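Local coordinates for microcin B17-processing protein McbB (Escherichia coli str. K-12 substr. MG1655, PDB 6GRH) that helps process the inactive microcin B17 precursor peptide into the active antibiotic and carries a zinc ion held by four cysteines, at residues Leu29-Ser34 against Thr83-Lys88. Sequence-based numbering, arbitrary orientation.
Sequences LITYIS and TGVINK. With EDO (1,2-ethanediol), chain J.
The hydroxyls of T31 and S34 both donate to one carbonyl, T83 O. T31 OG1 lies 2.6 Å from T83 O and approaches at a C=O...donor angle of 152°. S34 OG, at 2.7 Å from T83 O, comes in on a lone pair at 115°. Both donors lie in the carbonyl plane. With chi1 80°, the T31 hydroxyl sits between its own N and carbonyl carbon, from where it also accepts the N-H groups of I33 and S34. These bonds make an ST turn and an ST motif within the turn between strands 26-31 and 34-38, which the backbone bond T31 N to S34 O also closes. A water bridges Y32 N and G84 O.

Apolar contacts flank these bonds. L29 CD2 meets V85 CG2 at 3.7 Å, and T31 CG2 touches the same methyl. I33 CG1 packs on G84 CA, 3.8 Å away.

G84, with positive phi, forms the Schellman motif ending helix 73-82, where T83 OG1 bonds F79 O. The contact thus joins this helix end to the hairpin of strands 26-31 and 34-38. V85 continues onto L47 and L50 of helix 41-52, while L29 and T31 pack on F18 of strand 13-23.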
ATOM      1  N   LEU B  29      41.369  22.451  -0.018  1.00 28.91           N
ATOM      2  CA  LEU B  29      40.866  21.100  -0.119  1.00 28.06           C
ATOM      3  C   LEU B  29      39.370  21.193   0.143  1.00 27.31           C
ATOM      4  O   LEU B  29      38.972  21.803   1.129  1.00 27.31           O
ATOM      5  CB  LEU B  29      41.506  20.225   0.966  1.00 28.12           C
ATOM      6  CG  LEU B  29      40.926  18.822   1.145  1.00 27.46           C
ATOM      7  CD1 LEU B  29      41.142  18.006  -0.100  1.00 27.33           C
ATOM      8  CD2 LEU B  29      41.447  18.093   2.361  1.00 27.66           C
ATOM      9  N   ILE B  30      38.567  20.600  -0.726  1.00 26.48           N
ATOM     10  CA  ILE B  30      37.127  20.509  -0.522  1.00 26.07           C
ATOM     11  C   ILE B  30      36.700  19.070  -0.728  1.00 25.57           C
ATOM     12  O   ILE B  30      36.872  18.515  -1.813  1.00 24.91           O
ATOM     13  CB  ILE B  30      36.352  21.410  -1.498  1.00 26.38           C
ATOM     14  CG1 ILE B  30      36.918  22.834  -1.477  1.00 27.50           C
ATOM     15  CG2 ILE B  30      34.872  21.407  -1.147  1.00 26.48           C
ATOM     16  CD1 ILE B  30      36.520  23.660  -2.679  1.00 28.38           C
ATOM     17  N   THR B  31      36.109  18.482   0.313  1.00 25.19           N
ATOM     18  CA  THR B  31      35.543  17.157   0.233  1.00 24.85           C
ATOM     19  C   THR B  31      34.051  17.206   0.548  1.00 25.59           C
ATOM     20  O   THR B  31      33.495  18.265   0.825  1.00 24.66           O
ATOM     21  CB  THR B  31      36.234  16.203   1.212  1.00 25.12           C
ATOM     22  OG1 THR B  31      35.724  16.381   2.542  1.00 24.62           O
ATOM     23  CG2 THR B  31      37.766  16.447   1.224  1.00 25.78           C
ATOM     24  N   TYR B  32      33.420  16.041   0.557  1.00 26.59           N
ATOM     25  CA  TYR B  32      32.032  15.946   1.017  1.00 27.36           C
ATOM     26  C   TYR B  32      31.830  16.239   2.512  1.00 28.35           C
ATOM     27  O   TYR B  32      30.742  16.645   2.934  1.00 28.72           O
ATOM     28  CB  TYR B  32      31.498  14.560   0.680  1.00 28.71           C
ATOM     29  CG  TYR B  32      31.161  14.323  -0.776  1.00 28.70           C
ATOM     30  CD1 TYR B  32      31.164  15.348  -1.725  1.00 29.87           C
ATOM     31  CD2 TYR B  32      30.780  13.074  -1.194  1.00 29.89           C
ATOM     32  CE1 TYR B  32      30.824  15.112  -3.045  1.00 29.83           C
ATOM     33  CE2 TYR B  32      30.450  12.828  -2.520  1.00 29.86           C
ATOM     34  CZ  TYR B  32      30.467  13.858  -3.431  1.00 30.05           C
ATOM     35  OH  TYR B  32      30.116  13.616  -4.726  1.00 30.29           O
ATOM     36  N   ILE B  33      32.884  16.055   3.292  1.00 28.21           N
ATOM     37  CA  ILE B  33      32.878  16.189   4.734  1.00 29.13           C
ATOM     38  C   ILE B  33      33.357  17.563   5.194  1.00 29.26           C
ATOM     39  O   ILE B  33      32.792  18.121   6.123  1.00 29.49           O
ATOM     40  CB  ILE B  33      33.783  15.107   5.364  1.00 30.38           C
ATOM     41  CG1 ILE B  33      33.340  13.714   4.910  1.00 30.93           C
ATOM     42  CG2 ILE B  33      33.867  15.218   6.884  1.00 31.65           C
ATOM     43  CD1 ILE B  33      31.919  13.367   5.241  1.00 31.91           C
ATOM     44  N   SER B  34      34.411  18.092   4.581  1.00 28.68           N
ATOM     45  CA  SER B  34      35.005  19.306   5.085  1.00 28.84           C
ATOM     46  C   SER B  34      35.686  20.129   4.019  1.00 28.35           C
ATOM     47  O   SER B  34      35.828  19.707   2.885  1.00 27.43           O
ATOM     48  CB  SER B  34      36.017  18.967   6.199  1.00 30.02           C
ATOM     49  OG  SER B  34      37.141  18.264   5.648  1.00 29.69           O
ATOM     50  N   THR B  83      39.196  14.443   7.384  1.00 30.05           N
ATOM     51  CA  THR B  83      38.709  15.453   6.438  1.00 29.00           C
ATOM     52  C   THR B  83      37.847  14.926   5.302  1.00 27.90           C
ATOM     53  O   THR B  83      37.246  15.740   4.611  1.00 27.70           O
ATOM     54  CB  THR B  83      39.866  16.291   5.838  1.00 29.41           C
ATOM     55  OG1 THR B  83      40.799  15.432   5.130  1.00 28.69           O
ATOM     56  CG2 THR B  83      40.576  17.081   6.921  1.00 30.08           C
ATOM     57  N   GLY B  84      37.792  13.601   5.091  1.00 27.00           N
ATOM     58  CA  GLY B  84      36.974  12.976   4.042  1.00 26.47           C
ATOM     59  C   GLY B  84      37.664  12.760   2.696  1.00 26.69           C
ATOM     60  O   GLY B  84      37.003  12.708   1.659  1.00 26.01           O
ATOM     61  N   VAL B  85      39.003  12.660   2.705  1.00 26.92           N
ATOM     62  CA  VAL B  85      39.777  12.402   1.496  1.00 27.12           C
ATOM     63  C   VAL B  85      39.850  10.894   1.234  1.00 27.42           C
ATOM     64  O   VAL B  85      39.758  10.461   0.087  1.00 26.68           O
ATOM     65  CB  VAL B  85      41.203  12.987   1.563  1.00 27.47           C
ATOM     66  CG1 VAL B  85      41.955  12.744   0.255  1.00 27.49           C
ATOM     67  CG2 VAL B  85      41.181  14.483   1.839  1.00 27.83           C
ATOM     68  N   ILE B  86      40.062  10.118   2.294  1.00 28.63           N
ATOM     69  CA  ILE B  86      40.122   8.658   2.208  1.00 29.91           C
ATOM     70  C   ILE B  86      39.277   8.014   3.314  1.00 30.91           C
ATOM     71  O   ILE B  86      38.933   8.672   4.299  1.00 29.72           O
ATOM     72  CB  ILE B  86      41.576   8.096   2.267  1.00 30.41           C
ATOM     73  CG1 ILE B  86      42.159   8.164   3.687  1.00 31.56           C
ATOM     74  CG2 ILE B  86      42.488   8.805   1.272  1.00 30.63           C
ATOM     75  CD1 ILE B  86      43.603   7.731   3.793  1.00 32.75           C
ATOM     76  N   ASN B  87      38.928   6.736   3.145  1.00 32.27           N
ATOM     77  CA  ASN B  87      38.568   5.932   4.306  1.00 35.31           C
ATOM     78  C   ASN B  87      39.178   4.561   4.219  1.00 36.75           C
ATOM     79  O   ASN B  87      39.680   4.176   3.172  1.00 38.58           O
ATOM     80  CB  ASN B  87      37.057   5.903   4.582  1.00 36.33           C
ATOM     81  CG  ASN B  87      36.258   5.170   3.537  1.00 37.64           C
ATOM     82  OD1 ASN B  87      35.045   5.360   3.452  1.00 41.77           O
ATOM     83  ND2 ASN B  87      36.893   4.317   2.768  1.00 39.50           N
ATOM     84  N   LYS B  88      39.179   3.857   5.340  1.00 37.53           N
ATOM     85  CA  LYS B  88      39.734   2.527   5.413  1.00 39.76           C
ATOM     86  C   LYS B  88      38.606   1.522   5.672  1.00 40.45           C
ATOM     87  O   LYS B  88      37.886   1.652   6.647  1.00 41.65           O
ATOM     88  CB  LYS B  88      40.792   2.486   6.512  1.00 41.78           C
ATOM     89  CG  LYS B  88      41.781   1.351   6.351  1.00 44.25           C
ATOM     90  CD  LYS B  88      42.953   1.449   7.317  1.00 45.25           C
TER
HETATM   91  C1  EDO J 405      31.293  11.328  -7.348  0.50 38.61           C
HETATM   92  O1  EDO J 405      30.781  10.890  -6.087  0.50 37.48           O
HETATM   93  C2  EDO J 405      30.848  12.765  -7.560  0.50 38.23           C
HETATM   94  O2  EDO J 405      30.994  13.147  -8.925  0.50 39.20           O
HETATM   95  O   HOH W   1      34.675  13.157   0.287  1.00 27.72           O